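PDB 5BN3: V-type ATP synthase alpha chain from Nanoarchaeum equitans Kin4-M, which belongs to the alpha/beta subunit family of rotary ATPases and holds ADP in a P-loop-type nucleotide-binding domain. Local coordinates for residues A[74-79]-A[279-284]; A[244-249]-A[313-318]; A[67-72]-A[301-306]; A[236-241]-A[274-279]; A[83-88]-A[101-106]. All blocks are in the same frame, centred on the assembly; numbering follows the deposited sequence.

Contact 1: A[74-79]-A[279-284]; sequences GLLANI and RTILIA
Ile79 sets CG1 anti to its backbone N (chi1 180°) and runs on extended, which lays CG1 on Leu282 CB at 3.8 Å and brings CD1 to Ala284 CB at 4.0 Å. Ile281 instead swings CG1 beside its own N (chi1 -56°), placing that atom 3.7 Å from Leu76 CD2, while its CD1 touches Leu75 CB at 3.8 Å. Two backbone bonds fix the register: Ala77 N gives to Thr280 O at 2.7 Å and, straighter, Leu282 N gives to Asn78 O at 3.1 Å. A type II turn from Leu75 to Asn78 presents Ala77 N to the strand; its own closing bond is weak, and Asn78 ND2 reaches back to Gly74 O at 3.0 Å from above the carbonyl plane. Ile79 then bridges Leu282 in parallel, so that short strand 79-80 joins 280-285 of the nucleotide-binding domain's sheet. Helix 254-263 covers Ile79 and Leu282, and helix 293-309 packs on Ile281. The polar atoms joining the segments belong to the main chain and the meeting side chains are aliphatic: backbone pairing decides the alignment, and hydrocarbon packing buries it.

Contact 2: A[244-249]-A[313-318]; sequences IVIYIG and YSVVVN
Ile244 to Ile248 and Ser314 to Asn318 are tied by five backbone hydrogen bonds as neighbouring parallel strands in the core sheet of a P-loop nucleotide-binding domain. Segments 244-249 and 314-318 run 12° apart, and the bonds alternate in direction: Ile246 N gives to Val316 O at 2.9 Å, Asn318 N gives to Ile246 O at 2.9 Å, and Ile248 N reaches Asn318 O at 2.7 Å. On the face of Ile244, Ile246 and Ile248 the isoleucines lie against the valines, Ile244 beside Val315. Ile246 CD1 meets Val315 CG1 at 3.9 Å, and Ile248 CD1 lies 3.7 Å from Val317 CG1, which Val317 turns anti to its backbone N (chi1 167°). The face of Val245 and Tyr247 starts with Val245 CG2 against Val316 CG1, 3.7 Å away, the two valines standing abreast. Farther along, Asn318 O sits over one face of the Tyr247 ring, and Asn318 CB touches its CD2 at 3.8 Å; the side-chain amide plane of Asn318 is 29° from the ring plane. Outside this shell, helix 293-309 covers the isoleucine face with Phe308 and Ile304, while helix 229-239 covers the other with Ala237, Asn233 and Ile236. Strand 370-379 is the next parallel strand beyond 314-320, and Val315 shares a magnesium site with Ser372 and Thr374. Asn233 OD1 holds the amide of Asn318 by ND2, whereas Asn318 OD1, 4.1 Å from Val245 CG1, is buried without a polar partner in the model.

Contact 3: A[67-72]-A[301-306]; sequences LTIELG and GATIGE
Ile69 and Leu71 of strand 68-71 pack on Thr303 and Ile304 of helix 293-309 almost wholly through methyl and methylene groups. The strand and helix segments pass 9.5 Å apart at 33°, and both strand side chains leave the backbone toward the helix. Nearest are two branch methyls, Ile69 CG2 and Thr303 CG2, at 3.7 Å; the two side chains run antiparallel alongside each other. Ile304 CG1 takes the second pair of contacts, with Leu71 CD2 at 4.0 Å and Ile69 CG1 at 4.2 Å, resting against both of these neighbouring atoms. Leu71 CD1 adds a looser touch at 4.4 Å from Thr303 CG2.

The polar interactions lie to the side. Thr303 turns OG1 beside its own backbone N (chi1 -62°), where it bonds Tyr299 O one helical turn back and also Arg359 NH1; this leaves CG2, anti to N, as the branch that meets Ile69. Arg359 further forms a salt bridge with Glu306, tying two side chains of the helix together. On the strand, Glu70 points away from the helix and is gripped by Arg110 and by Leu108 N.

In the fold, strand 68-71 pairs antiparallel with 180-183, whose Trp182 also rests on Thr303. Helix 293-309 lies between this two-stranded sheet and the domain core, where Ile304 packs against Ile281 and Ile283 of strand 280-285.

Contact 4: A[236-241]-A[274-279]; sequences IAKWAD and KPLMYR
Arg279 and the carbonyls of Ala237 and Ala240 carry the hydrogen bonds. NH1 gives to Ala240 O at 2.8 Å, nearly in the guanidinium plane (9° out of it), and NH2 adds a weak bond to the same oxygen. NH2 also bonds Ala237 O at 3.2 Å, standing well above that carbonyl plane, and it lies 2.8 Å from Lys238 O. With CG between its backbone N and carbonyl carbon (chi1 75°), Arg279 stretches fully from CG to NE and so reaches the helix with its flat end. Water 1 completes the grip: it accepts from Arg279 NE and donates to Ala237 O at 2.7 Å, giving that oxygen a second donor.

These carbonyls are at the C-terminal end of helix 229-239, which follows the P-loop at the ADP pocket. The guanidinium's N-H groups bond carbonyls at its closing turn, where the helix dipole would probably welcome a positive charge; NH1 further bonds Ser242 O in the turn toward strand 244-250.

The apolar part belongs to Leu276 from the 3-10 segment 276-279. Its CD1 and CD2 straddle Lys238 O, each 3.4 Å from it. CD1 also meets Lys238 CB at 4.0 Å and Trp239 CZ3 at 4.1 Å, crossing the tryptophan at about a right angle. Lys238 CB lies 3.7 Å above one face of the indole, toward its rim. Trp239 NE1 bonds Ser499 OG.

Contact 5: A[83-88]-A[101-106]; sequences LGRPLK and KGIDLP
The Arg85 guanidinium turns its edge to Ile103 O, with Leu83 CD1 lying over one face, 3.9 Å above the plane and toward the rim. Its NH1 gives to Ile103 O at 2.6 Å, in a short bond bent at the hydrogen (N-H...O 133°). A bend at chi3 (-72°) turns the end of the otherwise extended chain toward this carbonyl. The Asp104 carboxylate is turned 59° from the guanidinium and stays apart from its charge: OD1 is 5.0 Å from Arg85 NH1 and meets the CD methylene instead, at 4.1 Å. The acids that engage Arg85 are Asp81, through NE, and Glu49, through NH1. Next along the chain, the Pro86 ring sets CD 3.5 Å from Pro106 O and 4.4 Å from Leu105 CB. Pro86 is the N-cap residue of helix 87-94, on whose Asp89, Ile90 and Lys93 Leu105 packs, and Leu87 O accepts from Asn100 of the neighbouring NEQ263 chain. The contact thus fastens the loop after helix 87-94 back against the helix start. One arginine, its charge balanced by two acids, also binds a returning backbone carbonyl, and the Pro86 ring packs alongside.

In the fold
From the N terminus, residues 67-72 open contact 3 and 74-79 open contact 1. Contact 5 closes first, a short loop around helix 87-94 that lies within both. After the barrel-sandwich region, 236-241 open contact 4 and 244-249 open contact 2. Residues 274-279 then close contact 4, wholly within contact 1, which closes at 279-284, the two sharing Arg279. Helix 293-309 closes contact 3 around all of these except contact 2, which ends last, at 313-318, and crosses contacts 1, 3 and 4. Together they tie strand 68-71 and the segments that follow it to the core sheet of the nucleotide-binding domain and its flanking helices.

Contact 1: A[74-79]-A[279-284]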
# COMPACT_ATOMS: atom_id res chain seq x y z
N GLY A 74 -45.32 -2.64 24.71
CA GLY A 74 -45.24 -1.38 23.98
C GLY A 74 -44.12 -1.32 22.96
O GLY A 74 -44.03 -0.36 22.19
N LEU A 75 -43.26 -2.34 22.95
CA LEU A 75 -42.13 -2.39 22.02
C LEU A 75 -42.53 -3.01 20.69
O LEU A 75 -42.13 -2.53 19.62
CB LEU A 75 -40.98 -3.19 22.63
CG LEU A 75 -40.29 -2.61 23.87
CD1 LEU A 75 -39.29 -3.61 24.44
CD2 LEU A 75 -39.60 -1.31 23.53
N LEU A 76 -43.33 -4.07 20.75
CA LEU A 76 -43.70 -4.83 19.56
C LEU A 76 -44.47 -4.01 18.53
O LEU A 76 -45.31 -3.18 18.89
CB LEU A 76 -44.50 -6.08 19.95
CG LEU A 76 -43.75 -7.10 20.81
CD1 LEU A 76 -44.63 -8.31 21.13
CD2 LEU A 76 -42.50 -7.55 20.09
N ALA A 77 -44.16 -4.25 17.25
CA ALA A 77 -44.81 -3.58 16.12
C ALA A 77 -44.54 -2.08 16.04
O ALA A 77 -45.22 -1.36 15.30
CB ALA A 77 -46.31 -3.86 16.10
N ASN A 78 -43.56 -1.60 16.80
CA ASN A 78 -43.22 -0.18 16.80
C ASN A 78 -41.80 0.10 16.34
O ASN A 78 -40.94 -0.79 16.34
CB ASN A 78 -43.47 0.43 18.18
CG ASN A 78 -44.94 0.66 18.46
OD1 ASN A 78 -45.63 1.31 17.68
ND2 ASN A 78 -45.43 0.12 19.57
N ILE A 79 -41.55 1.35 15.94
CA ILE A 79 -40.22 1.77 15.49
C ILE A 79 -39.63 2.83 16.43
O ILE A 79 -40.31 3.79 16.80
CB ILE A 79 -40.25 2.26 14.02
CG1 ILE A 79 -38.85 2.70 13.57
CG2 ILE A 79 -41.27 3.37 13.83
CD1 ILE A 79 -38.77 3.02 12.09
N ARG A 279 -44.72 -9.30 15.65
CA ARG A 279 -43.58 -9.96 16.29
C ARG A 279 -42.28 -9.19 16.07
O ARG A 279 -41.21 -9.63 16.46
CB ARG A 279 -43.40 -11.39 15.75
CG ARG A 279 -42.79 -11.45 14.35
CD ARG A 279 -42.29 -12.85 14.00
NE ARG A 279 -41.63 -12.89 12.70
CZ ARG A 279 -41.03 -13.97 12.20
NH1 ARG A 279 -41.01 -15.10 12.89
NH2 ARG A 279 -40.45 -13.92 11.01
N THR A 280 -42.40 -8.02 15.45
CA THR A 280 -41.23 -7.27 15.01
C THR A 280 -41.01 -5.97 15.79
O THR A 280 -41.95 -5.23 16.08
CB THR A 280 -41.34 -6.94 13.50
OG1 THR A 280 -41.57 -8.15 12.77
CG2 THR A 280 -40.07 -6.28 13.00
N ILE A 281 -39.75 -5.71 16.14
CA ILE A 281 -39.35 -4.43 16.73
C ILE A 281 -38.31 -3.78 15.83
O ILE A 281 -37.32 -4.41 15.45
CB ILE A 281 -38.75 -4.62 18.13
CG1 ILE A 281 -39.74 -5.35 19.04
CG2 ILE A 281 -38.37 -3.28 18.74
CD1 ILE A 281 -39.18 -5.69 20.40
N LEU A 282 -38.54 -2.51 15.48
CA LEU A 282 -37.63 -1.79 14.60
C LEU A 282 -36.84 -0.74 15.36
O LEU A 282 -37.41 0.09 16.07
CB LEU A 282 -38.40 -1.12 13.46
CG LEU A 282 -39.16 -2.00 12.47
CD1 LEU A 282 -39.66 -1.19 11.28
CD2 LEU A 282 -38.29 -3.14 11.99
N ILE A 283 -35.52 -0.77 15.21
CA ILE A 283 -34.65 0.25 15.78
C ILE A 283 -33.90 0.96 14.66
O ILE A 283 -33.07 0.36 13.97
CB ILE A 283 -33.67 -0.35 16.79
CG1 ILE A 283 -34.45 -0.98 17.95
CG2 ILE A 283 -32.72 0.71 17.32
CD1 ILE A 283 -33.64 -1.92 18.78
N ALA A 284 -34.19 2.25 14.48
CA ALA A 284 -33.67 3.00 13.34
C ALA A 284 -32.79 4.17 13.76
O ALA A 284 -33.28 5.13 14.36
CB ALA A 284 -34.81 3.49 12.47

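Contact 2: A[244-249]-A[313-318]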
# COMPACT_ATOMS: atom_id res chain seq x y z
N ILE A 244 -39.61 -13.70 18.18
CA ILE A 244 -39.40 -12.26 18.11
C ILE A 244 -38.31 -11.92 17.09
O ILE A 244 -37.29 -12.61 17.01
CB ILE A 244 -39.00 -11.69 19.50
CG1 ILE A 244 -40.13 -11.90 20.51
CG2 ILE A 244 -38.65 -10.21 19.41
CD1 ILE A 244 -41.39 -11.13 20.17
N VAL A 245 -38.54 -10.87 16.30
CA VAL A 245 -37.54 -10.38 15.36
C VAL A 245 -37.20 -8.92 15.68
O VAL A 245 -38.09 -8.08 15.79
CB VAL A 245 -38.04 -10.47 13.91
CG1 VAL A 245 -37.05 -9.81 12.96
CG2 VAL A 245 -38.25 -11.91 13.51
N ILE A 246 -35.91 -8.63 15.84
CA ILE A 246 -35.47 -7.26 16.05
C ILE A 246 -34.57 -6.83 14.90
O ILE A 246 -33.49 -7.39 14.70
CB ILE A 246 -34.71 -7.13 17.38
CG1 ILE A 246 -35.64 -7.48 18.54
CG2 ILE A 246 -34.17 -5.71 17.55
CD1 ILE A 246 -34.92 -7.78 19.81
N TYR A 247 -35.02 -5.83 14.14
CA TYR A 247 -34.23 -5.32 13.03
C TYR A 247 -33.58 -3.99 13.42
O TYR A 247 -34.28 -3.01 13.68
CB TYR A 247 -35.10 -5.13 11.78
CG TYR A 247 -34.29 -5.01 10.51
CD1 TYR A 247 -33.75 -3.79 10.11
CD2 TYR A 247 -34.05 -6.12 9.71
CE1 TYR A 247 -33.01 -3.69 8.96
CE2 TYR A 247 -33.31 -6.02 8.55
CZ TYR A 247 -32.79 -4.80 8.18
OH TYR A 247 -32.05 -4.70 7.03
N ILE A 248 -32.26 -3.98 13.46
CA ILE A 248 -31.52 -2.76 13.76
C ILE A 248 -30.98 -2.11 12.49
O ILE A 248 -30.06 -2.64 11.86
CB ILE A 248 -30.35 -3.02 14.73
CG1 ILE A 248 -30.81 -3.88 15.91
CG2 ILE A 248 -29.76 -1.71 15.21
CD1 ILE A 248 -29.70 -4.18 16.91
N GLY A 249 -31.56 -0.98 12.12
CA GLY A 249 -31.02 -0.18 11.03
C GLY A 249 -29.94 0.73 11.57
O GLY A 249 -30.22 1.83 12.04
N TYR A 313 -38.18 -17.22 25.14
CA TYR A 313 -38.52 -17.15 23.72
C TYR A 313 -37.27 -17.22 22.85
O TYR A 313 -36.15 -17.01 23.32
CB TYR A 313 -39.29 -15.86 23.42
CG TYR A 313 -40.73 -15.86 23.89
CD1 TYR A 313 -41.65 -16.77 23.36
CD2 TYR A 313 -41.18 -14.95 24.83
CE1 TYR A 313 -42.97 -16.77 23.78
CE2 TYR A 313 -42.50 -14.95 25.25
CZ TYR A 313 -43.39 -15.86 24.72
OH TYR A 313 -44.70 -15.86 25.13
N SER A 314 -37.47 -17.52 21.57
CA SER A 314 -36.39 -17.49 20.59
C SER A 314 -36.43 -16.15 19.87
O SER A 314 -37.50 -15.71 19.42
CB SER A 314 -36.51 -18.64 19.60
OG SER A 314 -37.67 -18.51 18.80
N VAL A 315 -35.28 -15.49 19.79
CA VAL A 315 -35.19 -14.15 19.23
C VAL A 315 -34.10 -14.11 18.17
O VAL A 315 -33.08 -14.81 18.28
CB VAL A 315 -34.83 -13.13 20.34
CG1 VAL A 315 -34.88 -11.70 19.80
CG2 VAL A 315 -35.78 -13.26 21.51
N VAL A 316 -34.31 -13.32 17.12
CA VAL A 316 -33.25 -13.03 16.16
C VAL A 316 -33.03 -11.52 16.06
O VAL A 316 -33.99 -10.75 15.97
CB VAL A 316 -33.52 -13.65 14.76
CG1 VAL A 316 -34.88 -13.22 14.24
CG2 VAL A 316 -32.42 -13.26 13.78
N VAL A 317 -31.77 -11.11 16.11
CA VAL A 317 -31.41 -9.72 15.88
C VAL A 317 -30.67 -9.59 14.56
O VAL A 317 -29.67 -10.27 14.34
CB VAL A 317 -30.51 -9.17 17.01
CG1 VAL A 317 -29.91 -7.84 16.60
CG2 VAL A 317 -31.31 -9.00 18.29
N ASN A 318 -31.19 -8.74 13.68
CA ASN A 318 -30.49 -8.40 12.44
C ASN A 318 -29.88 -7.01 12.57
O ASN A 318 -30.59 -6.04 12.86
CB ASN A 318 -31.45 -8.44 11.24
CG ASN A 318 -32.14 -9.78 11.08
OD1 ASN A 318 -33.24 -9.99 11.59
ND2 ASN A 318 -31.50 -10.69 10.34

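Contact 3: A[67-72]-A[301-306]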
# COMPACT_ATOMS: atom_id res chain seq x y z
N LEU A 67 -27.09 4.73 30.75
CA LEU A 67 -27.99 4.69 29.60
C LEU A 67 -28.86 3.44 29.67
O LEU A 67 -28.34 2.32 29.67
CB LEU A 67 -27.19 4.72 28.30
CG LEU A 67 -27.85 5.28 27.04
CD1 LEU A 67 -28.39 6.66 27.30
CD2 LEU A 67 -26.86 5.32 25.88
N THR A 68 -30.18 3.62 29.73
CA THR A 68 -31.10 2.50 29.92
C THR A 68 -32.17 2.41 28.84
O THR A 68 -32.39 3.36 28.08
CB THR A 68 -31.80 2.57 31.29
OG1 THR A 68 -32.68 3.70 31.32
CG2 THR A 68 -30.79 2.68 32.41
N ILE A 69 -32.84 1.26 28.79
CA ILE A 69 -34.01 1.07 27.94
C ILE A 69 -35.16 0.52 28.77
O ILE A 69 -34.95 -0.30 29.67
CB ILE A 69 -33.70 0.10 26.77
CG1 ILE A 69 -34.94 -0.13 25.91
CG2 ILE A 69 -33.18 -1.23 27.29
CD1 ILE A 69 -35.47 1.13 25.27
N GLU A 70 -36.37 0.99 28.50
CA GLU A 70 -37.56 0.47 29.16
C GLU A 70 -37.97 -0.85 28.52
O GLU A 70 -38.19 -0.92 27.31
CB GLU A 70 -38.71 1.47 29.09
CG GLU A 70 -38.52 2.71 29.95
CD GLU A 70 -39.61 3.75 29.73
OE1 GLU A 70 -40.54 3.48 28.94
OE2 GLU A 70 -39.53 4.83 30.34
N LEU A 71 -38.06 -1.89 29.33
CA LEU A 71 -38.43 -3.22 28.84
C LEU A 71 -39.81 -3.62 29.35
O LEU A 71 -40.00 -3.84 30.54
CB LEU A 71 -37.40 -4.25 29.30
CG LEU A 71 -35.95 -3.97 28.88
CD1 LEU A 71 -34.98 -4.89 29.60
CD2 LEU A 71 -35.81 -4.12 27.37
N GLY A 72 -40.77 -3.71 28.43
CA GLY A 72 -42.13 -4.11 28.77
C GLY A 72 -43.04 -4.04 27.56
O GLY A 72 -42.56 -3.87 26.43
N GLY A 301 -30.66 -2.85 20.88
CA GLY A 301 -31.30 -3.98 20.23
C GLY A 301 -30.89 -5.30 20.85
O GLY A 301 -31.70 -6.23 20.95
N ALA A 302 -29.64 -5.39 21.26
CA ALA A 302 -29.14 -6.58 21.93
C ALA A 302 -29.83 -6.77 23.28
O ALA A 302 -30.22 -7.88 23.64
CB ALA A 302 -27.64 -6.49 22.12
N THR A 303 -29.98 -5.67 24.02
CA THR A 303 -30.62 -5.71 25.34
C THR A 303 -32.08 -6.14 25.25
O THR A 303 -32.54 -6.97 26.04
CB THR A 303 -30.54 -4.33 26.03
OG1 THR A 303 -29.16 -3.99 26.23
CG2 THR A 303 -31.24 -4.37 27.37
N ILE A 304 -32.81 -5.58 24.29
CA ILE A 304 -34.20 -5.96 24.05
C ILE A 304 -34.27 -7.43 23.63
O ILE A 304 -35.19 -8.15 24.04
CB ILE A 304 -34.84 -5.06 22.98
CG1 ILE A 304 -34.93 -3.61 23.49
CG2 ILE A 304 -36.22 -5.56 22.59
CD1 ILE A 304 -35.43 -2.62 22.45
N GLY A 305 -33.30 -7.88 22.84
CA GLY A 305 -33.22 -9.27 22.43
C GLY A 305 -33.04 -10.20 23.61
O GLY A 305 -33.69 -11.25 23.69
N GLU A 306 -32.16 -9.82 24.53
CA GLU A 306 -31.92 -10.59 25.74
C GLU A 306 -33.18 -10.63 26.60
O GLU A 306 -33.47 -11.65 27.23
CB GLU A 306 -30.78 -9.97 26.55
CG GLU A 306 -29.40 -10.13 25.94
CD GLU A 306 -28.33 -9.44 26.77
OE1 GLU A 306 -28.63 -8.37 27.34
OE2 GLU A 306 -27.20 -9.97 26.86

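Contact 4: A[236-241]-A[274-279]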
# COMPACT_ATOMS: atom_id res chain seq x y z
N ILE A 236 -34.75 -12.64 6.07
CA ILE A 236 -34.65 -13.37 7.33
C ILE A 236 -35.64 -12.80 8.34
O ILE A 236 -36.37 -13.54 8.98
CB ILE A 236 -33.21 -13.31 7.90
CG1 ILE A 236 -32.23 -14.00 6.94
CG2 ILE A 236 -33.15 -13.95 9.27
CD1 ILE A 236 -30.78 -13.87 7.35
N ALA A 237 -35.69 -11.47 8.46
CA ALA A 237 -36.63 -10.82 9.37
C ALA A 237 -38.08 -11.18 9.04
O ALA A 237 -38.93 -11.26 9.93
CB ALA A 237 -36.43 -9.32 9.34
N LYS A 238 -38.37 -11.41 7.76
CA LYS A 238 -39.71 -11.78 7.31
C LYS A 238 -40.10 -13.20 7.69
O LYS A 238 -41.12 -13.42 8.34
CB LYS A 238 -39.82 -11.67 5.78
CG LYS A 238 -40.12 -10.29 5.23
CD LYS A 238 -40.38 -10.38 3.73
CE LYS A 238 -40.10 -9.07 3.02
NZ LYS A 238 -40.18 -9.24 1.54
N TRP A 239 -39.30 -14.17 7.26
CA TRP A 239 -39.71 -15.57 7.28
C TRP A 239 -39.03 -16.46 8.32
O TRP A 239 -39.33 -17.65 8.39
CB TRP A 239 -39.53 -16.20 5.90
CG TRP A 239 -40.11 -15.42 4.75
CD1 TRP A 239 -39.47 -15.05 3.60
CD2 TRP A 239 -41.45 -14.92 4.64
NE1 TRP A 239 -40.33 -14.35 2.79
CE2 TRP A 239 -41.55 -14.26 3.40
CE3 TRP A 239 -42.58 -14.97 5.47
CZ2 TRP A 239 -42.73 -13.64 2.98
CZ3 TRP A 239 -43.74 -14.36 5.05
CH2 TRP A 239 -43.81 -13.71 3.81
N ALA A 240 -38.13 -15.91 9.12
CA ALA A 240 -37.40 -16.73 10.09
C ALA A 240 -38.33 -17.40 11.09
O ALA A 240 -39.30 -16.81 11.56
CB ALA A 240 -36.35 -15.91 10.82
N ASP A 241 -38.01 -18.65 11.41
CA ASP A 241 -38.72 -19.39 12.44
C ASP A 241 -38.28 -18.82 13.79
O ASP A 241 -37.24 -19.22 14.33
CB ASP A 241 -38.39 -20.88 12.32
CG ASP A 241 -39.33 -21.75 13.13
OD1 ASP A 241 -40.36 -21.24 13.62
OD2 ASP A 241 -39.03 -22.96 13.28
N LYS A 274 -50.62 -14.69 11.80
CA LYS A 274 -50.63 -13.32 12.28
C LYS A 274 -49.74 -12.46 11.39
O LYS A 274 -48.81 -12.97 10.77
CB LYS A 274 -50.15 -13.24 13.73
CG LYS A 274 -50.99 -14.04 14.72
CD LYS A 274 -51.03 -13.35 16.08
CE LYS A 274 -51.74 -14.19 17.13
NZ LYS A 274 -50.83 -15.18 17.77
N PRO A 275 -50.03 -11.15 11.31
CA PRO A 275 -49.15 -10.30 10.49
C PRO A 275 -47.76 -10.16 11.10
O PRO A 275 -47.62 -10.12 12.32
CB PRO A 275 -49.89 -8.95 10.47
CG PRO A 275 -50.79 -8.98 11.65
CD PRO A 275 -51.17 -10.42 11.87
N LEU A 276 -46.74 -10.09 10.24
CA LEU A 276 -45.35 -10.09 10.67
C LEU A 276 -45.00 -8.97 11.64
O LEU A 276 -44.16 -9.14 12.52
CB LEU A 276 -44.42 -10.02 9.45
CG LEU A 276 -44.46 -11.18 8.46
CD1 LEU A 276 -43.39 -11.01 7.39
CD2 LEU A 276 -44.27 -12.49 9.19
N MET A 277 -45.65 -7.83 11.48
CA MET A 277 -45.33 -6.65 12.28
C MET A 277 -45.49 -6.89 13.79
O MET A 277 -44.75 -6.33 14.59
CB MET A 277 -46.18 -5.46 11.83
CG MET A 277 -45.56 -4.11 12.12
SD MET A 277 -44.02 -3.87 11.20
CE MET A 277 -42.98 -3.19 12.49
N TYR A 278 -46.45 -7.73 14.17
CA TYR A 278 -46.75 -7.94 15.58
C TYR A 278 -45.65 -8.67 16.36
O TYR A 278 -45.66 -8.67 17.59
CB TYR A 278 -48.09 -8.66 15.75
CG TYR A 278 -49.30 -7.82 15.40
CD1 TYR A 278 -49.25 -6.44 15.42
CD2 TYR A 278 -50.50 -8.42 15.06
CE1 TYR A 278 -50.35 -5.67 15.11
CE2 TYR A 278 -51.62 -7.67 14.74
CZ TYR A 278 -51.53 -6.29 14.77
OH TYR A 278 -52.63 -5.53 14.46
N ARG A 279 -44.72 -9.30 15.65
CA ARG A 279 -43.58 -9.96 16.29
C ARG A 279 -42.28 -9.19 16.07
O ARG A 279 -41.21 -9.63 16.46
CB ARG A 279 -43.40 -11.39 15.75
CG ARG A 279 -42.79 -11.45 14.35
CD ARG A 279 -42.29 -12.85 14.00
NE ARG A 279 -41.63 -12.89 12.70
CZ ARG A 279 -41.03 -13.97 12.20
NH1 ARG A 279 -41.01 -15.10 12.89
NH2 ARG A 279 -40.45 -13.92 11.01
O HOH W 1 -41.17 -10.56 11.29

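Contact 5: A[83-88]-A[101-106]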
# COMPACT_ATOMS: atom_id res chain seq x y z
N LEU A 83 -31.86 5.71 20.61
CA LEU A 83 -31.95 5.92 22.05
C LEU A 83 -33.25 5.36 22.63
O LEU A 83 -33.52 5.51 23.83
CB LEU A 83 -31.82 7.41 22.39
CG LEU A 83 -30.44 8.05 22.18
CD1 LEU A 83 -30.48 9.54 22.49
CD2 LEU A 83 -29.41 7.36 23.03
N GLY A 84 -34.05 4.71 21.79
CA GLY A 84 -35.29 4.11 22.25
C GLY A 84 -36.46 5.07 22.25
O GLY A 84 -37.46 4.85 22.94
N ARG A 85 -36.34 6.15 21.48
CA ARG A 85 -37.42 7.12 21.38
C ARG A 85 -38.36 6.75 20.23
O ARG A 85 -37.90 6.51 19.11
CB ARG A 85 -36.86 8.54 21.20
CG ARG A 85 -35.96 8.98 22.35
CD ARG A 85 -35.40 10.38 22.15
NE ARG A 85 -34.37 10.44 21.11
CZ ARG A 85 -33.67 11.52 20.81
NH1 ARG A 85 -33.87 12.65 21.48
NH2 ARG A 85 -32.76 11.48 19.85
N PRO A 86 -39.67 6.69 20.51
CA PRO A 86 -40.65 6.25 19.51
C PRO A 86 -40.85 7.28 18.41
O PRO A 86 -41.26 8.41 18.69
CB PRO A 86 -41.93 6.08 20.33
CG PRO A 86 -41.77 7.03 21.48
CD PRO A 86 -40.30 7.05 21.79
N LEU A 87 -40.58 6.89 17.17
CA LEU A 87 -40.63 7.81 16.04
C LEU A 87 -42.05 8.22 15.66
O LEU A 87 -42.26 9.29 15.09
CB LEU A 87 -39.90 7.21 14.83
CG LEU A 87 -38.39 7.04 15.01
CD1 LEU A 87 -37.76 6.39 13.80
CD2 LEU A 87 -37.75 8.39 15.27
N LYS A 88 -43.02 7.36 15.96
CA LYS A 88 -44.42 7.67 15.69
C LYS A 88 -44.88 8.81 16.60
O LYS A 88 -45.56 9.73 16.15
CB LYS A 88 -45.28 6.43 15.92
CG LYS A 88 -46.78 6.67 15.78
CD LYS A 88 -47.56 5.36 15.87
CE LYS A 88 -49.07 5.60 15.87
NZ LYS A 88 -49.51 6.31 17.10
N LYS A 101 -33.80 18.19 17.32
CA LYS A 101 -32.72 17.89 18.25
C LYS A 101 -33.18 18.20 19.68
O LYS A 101 -33.76 19.26 19.94
CB LYS A 101 -31.43 18.65 17.89
CG LYS A 101 -31.44 20.16 18.14
CD LYS A 101 -30.12 20.80 17.70
CE LYS A 101 -29.97 22.21 18.26
NZ LYS A 101 -29.72 22.21 19.73
N GLY A 102 -32.97 17.26 20.59
CA GLY A 102 -33.27 17.49 21.99
C GLY A 102 -34.63 17.03 22.49
O GLY A 102 -34.91 17.14 23.68
N ILE A 103 -35.48 16.51 21.60
CA ILE A 103 -36.78 16.01 22.04
C ILE A 103 -36.63 14.77 22.92
O ILE A 103 -35.85 13.87 22.61
CB ILE A 103 -37.75 15.72 20.85
CG1 ILE A 103 -39.16 15.40 21.36
CG2 ILE A 103 -37.23 14.59 19.96
CD1 ILE A 103 -40.21 15.29 20.28
N ASP A 104 -37.33 14.75 24.05
CA ASP A 104 -37.29 13.58 24.92
C ASP A 104 -38.69 13.06 25.24
O ASP A 104 -39.51 13.77 25.83
CB ASP A 104 -36.51 13.86 26.20
CG ASP A 104 -35.96 12.59 26.83
OD1 ASP A 104 -35.59 11.67 26.07
OD2 ASP A 104 -35.90 12.52 28.08
N LEU A 105 -38.95 11.83 24.83
CA LEU A 105 -40.23 11.16 25.08
C LEU A 105 -39.97 9.81 25.73
O LEU A 105 -38.90 9.23 25.56
CB LEU A 105 -40.98 10.95 23.76
CG LEU A 105 -41.37 12.18 22.93
CD1 LEU A 105 -42.11 11.76 21.67
CD2 LEU A 105 -42.21 13.14 23.74
N PRO A 106 -40.95 9.31 26.50
CA PRO A 106 -40.80 7.96 27.06
C PRO A 106 -40.91 6.89 25.98
O PRO A 106 -41.69 7.05 25.04
CB PRO A 106 -41.98 7.86 28.04
CG PRO A 106 -42.99 8.84 27.53
CD PRO A 106 -42.19 9.97 26.95